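Local coordinates for protein L-threonine-O-3-phosphate decarboxylase (Porphyromonas gingivalis, PDB 3FKD) that probably decarboxylates L-threonine O-3-phosphate with pyridoxal 5'-phosphate as cofactor, as a member of the class I/II aminotransferase family, at residues 140-145 / 271-276; 280-285 / 316-321; 302-307 / 329-334. All coordinates share one frame; numbering follows the deposited sequence.

Contact 1 of 3, residues 140-145 / 271-276; sequences NPDGRL and EVHPSG
Ser-275 OG, which rests against Gly-143, is held from its own side of the contact by a hydrogen bond to the carbonyl of Phe-279 and by a weak one to Thr-277 N. The torsion that sets OG anti to the backbone N (chi1 -173°) brings it to 3.6 Å from Gly-143 CA, a packing approach and not a bond. Gly-143 has positive phi and no side chain, so the serine oxygen can lie directly against its backbone. The hydrogen bond between the two segments comes one residue further on, where Gly-276 N donates to Gly-143 O at 3.0 Å, moderately bent (148°). Three residues earlier, His-273 ND1 donates to Pro-274 O at 2.8 Å, with the acceptor close to the plane of the ring. This restrains the imidazole's rotation, and Asp-142 OD1 sits over one face, 4.3 Å from His-273 CE1. The other carboxylate oxygen of Asp-142, OD2, is hydrogen-bonded to Ser-118 OG. The run from Asn-140 to Gly-143 reads Asn-Pro-Asp-Gly, with a cis peptide before Pro-141, and probably corresponds to the Asn-Pro-Thr/Asp-Gly signature loop of fold-type I pyridoxal phosphate enzymes, here fastened to the turn after edge strand 270-272 of the smaller sheet.

Contact 2 of 3, residues 280-285 / 316-321; sequences FLLRLK and SYVRIT
Two torsions bring Arg-283 and Tyr-317 together: the arginine CG stands roughly anti to its N (chi1 -150°), while the tyrosine ring leaves its backbone anti to the carbonyl carbon (chi1 -72°). Arg-283 CG then lies over one face of the Tyr-317 ring, offset toward the rim and 4.0 Å from the centroid, a CH-pi contact. Bending at chi3 carries the arginine on to the phenol, where NE donates to Tyr-317 OH at 2.8 Å in a nearly straight bond. The oxygen lies in the guanidinium plane, at its edge, although that plane and the ring are perpendicular. Ser-316 OG sits over a guanidinium face, 3.7 Å from Arg-283 CZ, but its hydrogen bond goes to Asp-314.

The backbones form an antiparallel ladder, with Phe-280/Ile-320 and Leu-282/Val-318 as hydrogen-bonded pairs; Leu-284 N adds a bond to Ser-316 O. Between them fall the non-hydrogen-bonded pairs Leu-281/Arg-319 and Arg-283/Tyr-317, whose side chains share one face. On the other, Ile-320 O lies over the centre of the Phe-280 ring, whose CE1 reaches Ile-320 CB at 3.6 Å. Leu-282 and Val-318 run side by side there, CD1 of the leucine 3.6 Å from CG2 of the valine. This apolar face is packed against helix 250-266, through Ile-261 and Phe-260, and against Leu-335 of helix 325-339, while strands 270-272 and 302-306 flank the pair within the sheet.

Contact 3 of 3, residues 302-307 / 329-334; sequences MLIRDA and QLFIKA
Met-302, deposited as selenomethionine, lays its selenium against the base of Phe-331 on a helix: SE is 3.6 Å from Phe-331 CA and 3.7 Å from Phe-331 CB. The chain runs out from the strand and bends at its last torsion (chi3 -111°), which swings the methyl onward along the helix surface. There CE touches Ala-334 CB at 3.6 Å and lies equally near Leu-330 O, the carbonyl that accepts a weak helical bond from Ala-334 N. Leu-330 CG borders the same methyl at 4.1 Å.

A Met-aromatic contact accompanies this packing. SE is 5.1 Å from the Phe-331 ring centroid and 65° off its normal, an oblique approach. The pairing joins strand 302-306, which is not continuous, to the C-terminal helix 325-339 packed on the smaller sheet of this aminotransferase-like fold. With CG anti to its N (chi1 166°), Phe-331 extends back toward the strand, and Ile-304 CG2 meets the ring edge 4.0 Å from CE1, the two side chains crossing at about a right angle. No hydrogen bond links the segments; the junction is wholly one of van der Waals and selenium-aromatic packing. Further aromatic partners of Phe-331 are Phe-20 and, edge-to-face, Phe-260 of helix 250-266, while Met-296 of helix 289-298 touches both Phe-331 and Ala-334.

How the contacts relate
All three contacts reach the same five-stranded sheet, and contact 2 stands between the others, its centre 9 Å from that of contact 1 and 10 Å from that of contact 3. Strand pairing connects them: Glu-271 O and Arg-283 N are 2.7 Å apart on one flank, Arg-305 O and Arg-319 N 2.8 Å on the other. Ile-320 CD1 also meets Phe-331 CZ at 3.5 Å, on the face of Leu-282 and Val-318. Contacts 1 and 3, about 17 Å apart between centres, do not touch. Asn-140 OD1 has a weak hydrogen bond with Arg-319 NH1, consistent with the pair in aspartate aminotransferase, where the asparagine meets the cofactor's phenolic oxygen and the arginine the substrate carboxylate.

Contact 1 of 3, residues 140-145 / 271-276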
loop_
_atom_site.group_PDB
_atom_site.type_symbol
_atom_site.label_atom_id
_atom_site.label_comp_id
_atom_site.label_asym_id
_atom_site.label_seq_id
_atom_site.Cartn_x
_atom_site.Cartn_y
_atom_site.Cartn_z
ATOM N N ASN A 140 19.929 -0.814 -10.994
ATOM C CA ASN A 140 20.210 -0.018 -9.797
ATOM C C ASN A 140 21.108 -0.888 -8.901
ATOM O O ASN A 140 20.702 -1.958 -8.529
ATOM C CB ASN A 140 18.841 0.239 -9.118
ATOM C CG ASN A 140 18.936 0.819 -7.715
ATOM O OD1 ASN A 140 19.886 1.510 -7.356
ATOM N ND2 ASN A 140 17.905 0.566 -6.919
ATOM N N PRO A 141 22.326 -0.426 -8.536
ATOM C CA PRO A 141 22.907 0.917 -8.627
ATOM C C PRO A 141 23.918 1.056 -9.762
ATOM O O PRO A 141 24.379 2.154 -10.013
ATOM C CB PRO A 141 23.662 1.015 -7.291
ATOM C CG PRO A 141 23.894 -0.442 -6.831
ATOM C CD PRO A 141 23.311 -1.325 -7.901
ATOM N N ASP A 142 24.246 -0.068 -10.395
ATOM C CA ASP A 142 25.302 -0.264 -11.398
ATOM C C ASP A 142 25.138 0.487 -12.693
ATOM O O ASP A 142 26.110 0.892 -13.322
ATOM C CB ASP A 142 25.228 -1.724 -11.846
ATOM C CG ASP A 142 26.285 -2.515 -11.270
ATOM O OD1 ASP A 142 27.162 -1.865 -10.676
ATOM O OD2 ASP A 142 26.245 -3.756 -11.377
ATOM N N GLY A 143 23.887 0.527 -13.147
ATOM C CA GLY A 143 23.561 0.981 -14.484
ATOM C C GLY A 143 23.867 -0.093 -15.504
ATOM O O GLY A 143 23.946 0.196 -16.692
ATOM N N ARG A 144 24.068 -1.323 -15.061
ATOM C CA ARG A 144 24.390 -2.389 -15.997
ATOM C C ARG A 144 23.228 -2.539 -16.950
ATOM O O ARG A 144 22.096 -2.536 -16.536
ATOM C CB ARG A 144 24.668 -3.695 -15.263
ATOM C CG ARG A 144 25.141 -4.815 -16.155
ATOM C CD ARG A 144 24.003 -5.692 -16.712
ATOM N NE ARG A 144 22.845 -5.837 -15.810
ATOM C CZ ARG A 144 22.645 -6.848 -14.961
ATOM N NH1 ARG A 144 23.543 -7.831 -14.879
ATOM N NH2 ARG A 144 21.545 -6.882 -14.194
ATOM N N LEU A 145 23.496 -2.636 -18.239
ATOM C CA LEU A 145 22.415 -2.700 -19.214
ATOM C C LEU A 145 22.659 -3.860 -20.153
ATOM O O LEU A 145 23.712 -3.948 -20.784
ATOM C CB LEU A 145 22.289 -1.384 -20.002
ATOM C CG LEU A 145 21.066 -1.212 -20.949
ATOM C CD1 LEU A 145 19.842 -0.786 -20.207
ATOM C CD2 LEU A 145 21.317 -0.191 -22.101
ATOM N N GLU A 271 37.252 6.823 -8.628
ATOM C CA GLU A 271 37.039 6.048 -9.827
ATOM C C GLU A 271 35.519 5.890 -10.082
ATOM O O GLU A 271 34.778 5.482 -9.189
ATOM C CB GLU A 271 37.711 4.691 -9.614
ATOM C CG GLU A 271 37.200 3.570 -10.498
ATOM C CD GLU A 271 38.039 2.292 -10.363
ATOM O OE1 GLU A 271 38.024 1.652 -9.268
ATOM O OE2 GLU A 271 38.701 1.929 -11.368
ATOM N N VAL A 272 35.047 6.215 -11.279
ATOM C CA VAL A 272 33.633 6.002 -11.580
ATOM C C VAL A 272 33.364 4.731 -12.383
ATOM O O VAL A 272 33.819 4.603 -13.528
ATOM C CB VAL A 272 32.976 7.223 -12.280
ATOM C CG1 VAL A 272 31.698 6.832 -12.974
ATOM C CG2 VAL A 272 32.676 8.307 -11.269
ATOM N N HIS A 273 32.622 3.797 -11.786
ATOM C CA HIS A 273 32.239 2.561 -12.479
ATOM C C HIS A 273 31.412 2.865 -13.738
ATOM O O HIS A 273 30.416 3.589 -13.660
ATOM C CB HIS A 273 31.474 1.630 -11.541
ATOM C CG HIS A 273 31.237 0.265 -12.115
ATOM N ND1 HIS A 273 30.377 0.039 -13.170
ATOM C CD2 HIS A 273 31.759 -0.945 -11.792
ATOM C CE1 HIS A 273 30.379 -1.249 -13.470
ATOM N NE2 HIS A 273 31.208 -1.868 -12.649
ATOM N N PRO A 274 31.816 2.335 -14.908
ATOM C CA PRO A 274 31.047 2.594 -16.135
ATOM C C PRO A 274 29.551 2.364 -15.981
ATOM O O PRO A 274 29.150 1.438 -15.275
ATOM C CB PRO A 274 31.641 1.587 -17.127
ATOM C CG PRO A 274 33.090 1.572 -16.743
ATOM C CD PRO A 274 33.068 1.617 -15.204
ATOM N N SER A 275 28.739 3.183 -16.656
ATOM C CA SER A 275 27.301 3.060 -16.502
ATOM C C SER A 275 26.515 3.201 -17.787
ATOM O O SER A 275 26.825 4.035 -18.585
ATOM C CB SER A 275 26.807 4.118 -15.518
ATOM O OG SER A 275 25.434 3.908 -15.246
ATOM N N GLY A 276 25.438 2.443 -17.949
ATOM C CA GLY A 276 24.587 2.664 -19.110
ATOM C C GLY A 276 23.363 3.576 -18.919
ATOM O O GLY A 276 22.469 3.599 -19.763
#

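Contact 2 of 3, residues 280-285 / 316-321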
loop_
_atom_site.group_PDB
_atom_site.type_symbol
_atom_site.label_atom_id
_atom_site.label_comp_id
_atom_site.label_asym_id
_atom_site.label_seq_id
_atom_site.Cartn_x
_atom_site.Cartn_y
_atom_site.Cartn_z
ATOM N N PHE A 280 24.988 6.203 -11.410
ATOM C CA PHE A 280 26.221 5.397 -11.499
ATOM C C PHE A 280 26.886 5.234 -10.125
ATOM O O PHE A 280 26.662 6.017 -9.216
ATOM C CB PHE A 280 27.233 6.052 -12.510
ATOM C CG PHE A 280 27.491 7.501 -12.225
ATOM C CD1 PHE A 280 28.410 7.877 -11.255
ATOM C CD2 PHE A 280 26.752 8.487 -12.858
ATOM C CE1 PHE A 280 28.624 9.196 -10.956
ATOM C CE2 PHE A 280 26.943 9.808 -12.547
ATOM C CZ PHE A 280 27.908 10.168 -11.600
ATOM N N LEU A 281 27.722 4.218 -9.988
ATOM C CA LEU A 281 28.567 4.052 -8.806
ATOM C C LEU A 281 29.920 4.852 -8.940
ATOM O O LEU A 281 30.578 4.856 -9.989
ATOM C CB LEU A 281 28.817 2.547 -8.611
ATOM C CG LEU A 281 28.077 1.629 -7.627
ATOM C CD1 LEU A 281 26.824 2.155 -6.975
ATOM C CD2 LEU A 281 27.795 0.297 -8.286
ATOM N N LEU A 282 30.318 5.562 -7.894
ATOM C CA LEU A 282 31.715 5.928 -7.801
ATOM C C LEU A 282 32.430 5.335 -6.562
ATOM O O LEU A 282 31.844 5.181 -5.475
ATOM C CB LEU A 282 31.938 7.435 -7.974
ATOM C CG LEU A 282 31.972 8.479 -6.860
ATOM C CD1 LEU A 282 32.820 8.063 -5.627
ATOM C CD2 LEU A 282 32.518 9.769 -7.484
ATOM N N ARG A 283 33.700 4.986 -6.761
ATOM C CA ARG A 283 34.540 4.411 -5.702
ATOM C C ARG A 283 35.553 5.415 -5.186
ATOM O O ARG A 283 36.284 6.032 -5.971
ATOM C CB ARG A 283 35.297 3.200 -6.238
ATOM C CG ARG A 283 35.604 2.143 -5.203
ATOM C CD ARG A 283 36.572 1.134 -5.774
ATOM N NE ARG A 283 36.277 -0.201 -5.260
ATOM C CZ ARG A 283 37.037 -0.852 -4.393
ATOM N NH1 ARG A 283 36.687 -2.057 -3.964
ATOM N NH2 ARG A 283 38.154 -0.284 -3.951
ATOM N N LEU A 284 35.574 5.609 -3.876
ATOM C CA LEU A 284 36.663 6.342 -3.268
ATOM C C LEU A 284 37.873 5.427 -3.140
ATOM O O LEU A 284 37.757 4.358 -2.570
ATOM C CB LEU A 284 36.260 6.846 -1.899
ATOM C CG LEU A 284 35.033 7.744 -1.917
ATOM C CD1 LEU A 284 34.929 8.487 -0.612
ATOM C CD2 LEU A 284 35.164 8.729 -3.029
ATOM N N LYS A 285 39.015 5.832 -3.708
ATOM C CA LYS A 285 40.304 5.159 -3.464
ATOM C C LYS A 285 40.602 5.158 -1.962
ATOM O O LYS A 285 40.914 4.126 -1.388
ATOM C CB LYS A 285 41.426 5.842 -4.242
ATOM C CG LYS A 285 42.816 5.706 -3.601
ATOM C CD LYS A 285 43.728 6.959 -3.849
ATOM C CE LYS A 285 44.250 7.061 -5.284
ATOM N NZ LYS A 285 44.659 8.448 -5.612
ATOM N N SER A 316 33.462 1.938 0.381
ATOM C CA SER A 316 34.128 2.843 -0.542
ATOM C C SER A 316 33.184 3.322 -1.657
ATOM O O SER A 316 33.566 4.171 -2.451
ATOM C CB SER A 316 35.354 2.171 -1.149
ATOM O OG SER A 316 34.993 1.044 -1.928
ATOM N N TYR A 317 31.961 2.764 -1.709
ATOM C CA TYR A 317 31.032 3.047 -2.808
ATOM C C TYR A 317 29.884 4.022 -2.480
ATOM O O TYR A 317 29.214 3.886 -1.462
ATOM C CB TYR A 317 30.427 1.763 -3.352
ATOM C CG TYR A 317 31.375 0.911 -4.140
ATOM C CD1 TYR A 317 32.142 -0.078 -3.508
ATOM C CD2 TYR A 317 31.482 1.039 -5.512
ATOM C CE1 TYR A 317 33.004 -0.889 -4.210
ATOM C CE2 TYR A 317 32.365 0.228 -6.224
ATOM C CZ TYR A 317 33.115 -0.746 -5.555
ATOM O OH TYR A 317 33.993 -1.558 -6.231
ATOM N N VAL A 318 29.678 5.000 -3.362
ATOM C CA VAL A 318 28.466 5.816 -3.352
ATOM C C VAL A 318 27.732 5.710 -4.687
ATOM O O VAL A 318 28.346 5.503 -5.728
ATOM C CB VAL A 318 28.752 7.311 -3.039
ATOM C CG1 VAL A 318 29.520 7.443 -1.754
ATOM C CG2 VAL A 318 29.503 7.967 -4.168
ATOM N N ARG A 319 26.412 5.831 -4.650
ATOM C CA ARG A 319 25.630 5.949 -5.873
ATOM C C ARG A 319 25.338 7.434 -6.105
ATOM O O ARG A 319 24.910 8.124 -5.181
ATOM C CB ARG A 319 24.304 5.146 -5.782
ATOM C CG ARG A 319 23.605 4.952 -7.151
ATOM C CD ARG A 319 22.278 4.308 -7.058
ATOM N NE ARG A 319 21.436 5.109 -6.201
ATOM C CZ ARG A 319 20.418 4.648 -5.485
ATOM N NH1 ARG A 319 20.074 3.356 -5.531
ATOM N NH2 ARG A 319 19.741 5.496 -4.740
ATOM N N ILE A 320 25.575 7.908 -7.329
ATOM C CA ILE A 320 25.304 9.293 -7.708
ATOM C C ILE A 320 24.402 9.423 -8.957
ATOM O O ILE A 320 24.714 8.837 -10.001
ATOM C CB ILE A 320 26.595 10.035 -8.052
ATOM C CG1 ILE A 320 27.691 9.794 -7.006
ATOM C CG2 ILE A 320 26.320 11.530 -8.289
ATOM C CD1 ILE A 320 27.784 10.849 -5.966
ATOM N N THR A 321 23.301 10.186 -8.851
ATOM C CA THR A 321 22.490 10.542 -10.012
ATOM C C THR A 321 22.792 11.937 -10.551
ATOM O O THR A 321 22.676 12.928 -9.834
ATOM C CB THR A 321 20.970 10.513 -9.700
ATOM O OG1 THR A 321 20.661 9.304 -9.018
ATOM C CG2 THR A 321 20.128 10.628 -10.998
#

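Contact 3 of 3, residues 302-307 / 329-334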
loop_
_atom_site.group_PDB
_atom_site.type_symbol
_atom_site.label_atom_id
_atom_site.label_comp_id
_atom_site.label_asym_id
_atom_site.label_seq_id
_atom_site.Cartn_x
_atom_site.Cartn_y
_atom_site.Cartn_z
HETATM N N MSE A 302 24.624 18.979 -0.100
HETATM C CA MSE A 302 24.354 18.034 -1.160
HETATM C C MSE A 302 24.155 16.646 -0.602
HETATM O O MSE A 302 24.987 16.150 0.161
HETATM C CB MSE A 302 25.506 18.018 -2.148
HETATM C CG MSE A 302 25.464 19.167 -3.113
HETATM SE SE MSE A 302 27.124 19.375 -4.127
HETATM C CE MSE A 302 27.775 21.061 -3.345
ATOM N N LEU A 303 23.076 15.998 -1.012
ATOM C CA LEU A 303 22.856 14.632 -0.579
ATOM C C LEU A 303 23.331 13.588 -1.587
ATOM O O LEU A 303 23.097 13.706 -2.768
ATOM C CB LEU A 303 21.391 14.381 -0.139
ATOM C CG LEU A 303 21.198 13.056 0.626
ATOM C CD1 LEU A 303 21.913 13.093 1.967
ATOM C CD2 LEU A 303 19.732 12.713 0.863
ATOM N N ILE A 304 23.995 12.553 -1.083
ATOM C CA ILE A 304 24.461 11.442 -1.907
ATOM C C ILE A 304 23.982 10.142 -1.272
ATOM O O ILE A 304 23.692 10.123 -0.088
ATOM C CB ILE A 304 26.008 11.423 -2.019
ATOM C CG1 ILE A 304 26.645 11.008 -0.698
ATOM C CG2 ILE A 304 26.497 12.773 -2.347
ATOM C CD1 ILE A 304 28.090 10.862 -0.770
ATOM N N ARG A 305 23.905 9.069 -2.058
ATOM C CA ARG A 305 23.618 7.736 -1.542
ATOM C C ARG A 305 24.867 6.911 -1.141
ATOM O O ARG A 305 25.597 6.397 -1.981
ATOM C CB ARG A 305 22.766 6.969 -2.562
ATOM C CG ARG A 305 22.503 5.514 -2.245
ATOM C CD ARG A 305 21.500 5.302 -1.115
ATOM N NE ARG A 305 20.639 4.123 -1.356
ATOM C CZ ARG A 305 20.910 2.912 -0.879
ATOM N NH1 ARG A 305 21.992 2.717 -0.130
ATOM N NH2 ARG A 305 20.110 1.896 -1.144
ATOM N N ASP A 306 25.086 6.774 0.158
ATOM C CA ASP A 306 25.998 5.745 0.642
ATOM C C ASP A 306 25.547 4.373 0.114
ATOM O O ASP A 306 24.482 3.842 0.498
ATOM C CB ASP A 306 26.034 5.744 2.168
ATOM C CG ASP A 306 27.063 4.777 2.745
ATOM O OD1 ASP A 306 27.369 3.723 2.125
ATOM O OD2 ASP A 306 27.576 5.088 3.841
ATOM N N ALA A 307 26.336 3.814 -0.790
ATOM C CA ALA A 307 26.026 2.522 -1.383
ATOM C C ALA A 307 26.558 1.288 -0.585
ATOM O O ALA A 307 26.418 0.149 -1.033
ATOM C CB ALA A 307 26.524 2.489 -2.818
ATOM N N GLN A 329 28.595 20.679 -11.768
ATOM C CA GLN A 329 29.851 21.408 -11.726
ATOM C C GLN A 329 30.192 21.677 -10.254
ATOM O O GLN A 329 31.278 21.356 -9.765
ATOM C CB GLN A 329 29.740 22.702 -12.546
ATOM C CG GLN A 329 31.071 23.423 -12.814
ATOM C CD GLN A 329 31.995 22.691 -13.817
ATOM O OE1 GLN A 329 31.886 21.465 -14.008
ATOM N NE2 GLN A 329 32.912 23.449 -14.459
ATOM N N LEU A 330 29.224 22.218 -9.539
ATOM C CA LEU A 330 29.400 22.574 -8.149
ATOM C C LEU A 330 29.570 21.358 -7.208
ATOM O O LEU A 330 30.059 21.493 -6.077
ATOM C CB LEU A 330 28.211 23.407 -7.733
ATOM C CG LEU A 330 28.157 23.867 -6.293
ATOM C CD1 LEU A 330 29.534 24.342 -5.851
ATOM C CD2 LEU A 330 27.084 24.966 -6.188
ATOM N N PHE A 331 29.186 20.174 -7.670
ATOM C CA PHE A 331 29.410 18.968 -6.895
ATOM C C PHE A 331 30.853 18.495 -7.062
ATOM O O PHE A 331 31.437 17.904 -6.161
ATOM C CB PHE A 331 28.409 17.886 -7.314
ATOM C CG PHE A 331 28.753 16.516 -6.833
ATOM C CD1 PHE A 331 27.964 15.884 -5.898
ATOM C CD2 PHE A 331 29.855 15.846 -7.331
ATOM C CE1 PHE A 331 28.275 14.598 -5.462
ATOM C CE2 PHE A 331 30.185 14.576 -6.895
ATOM C CZ PHE A 331 29.398 13.951 -5.968
ATOM N N ILE A 332 31.424 18.767 -8.229
ATOM C CA ILE A 332 32.828 18.458 -8.482
ATOM C C ILE A 332 33.818 19.232 -7.569
ATOM O O ILE A 332 34.816 18.682 -7.128
ATOM C CB ILE A 332 33.184 18.718 -9.938
ATOM C CG1 ILE A 332 32.373 17.808 -10.839
ATOM C CG2 ILE A 332 34.700 18.517 -10.164
ATOM C CD1 ILE A 332 33.051 16.507 -11.077
ATOM N N LYS A 333 33.551 20.505 -7.301
ATOM C CA LYS A 333 34.365 21.247 -6.346
ATOM C C LYS A 333 34.131 20.672 -4.958
ATOM O O LYS A 333 35.076 20.327 -4.252
ATOM C CB LYS A 333 34.021 22.723 -6.394
ATOM C CG LYS A 333 34.132 23.251 -7.803
ATOM C CD LYS A 333 34.348 24.763 -7.886
ATOM C CE LYS A 333 34.798 25.146 -9.297
ATOM N NZ LYS A 333 34.350 26.522 -9.718
ATOM N N ALA A 334 32.865 20.551 -4.585
ATOM C CA ALA A 334 32.504 19.972 -3.313
ATOM C C ALA A 334 33.357 18.735 -3.071
ATOM O O ALA A 334 33.945 18.573 -2.013
ATOM C CB ALA A 334 31.035 19.618 -3.307
#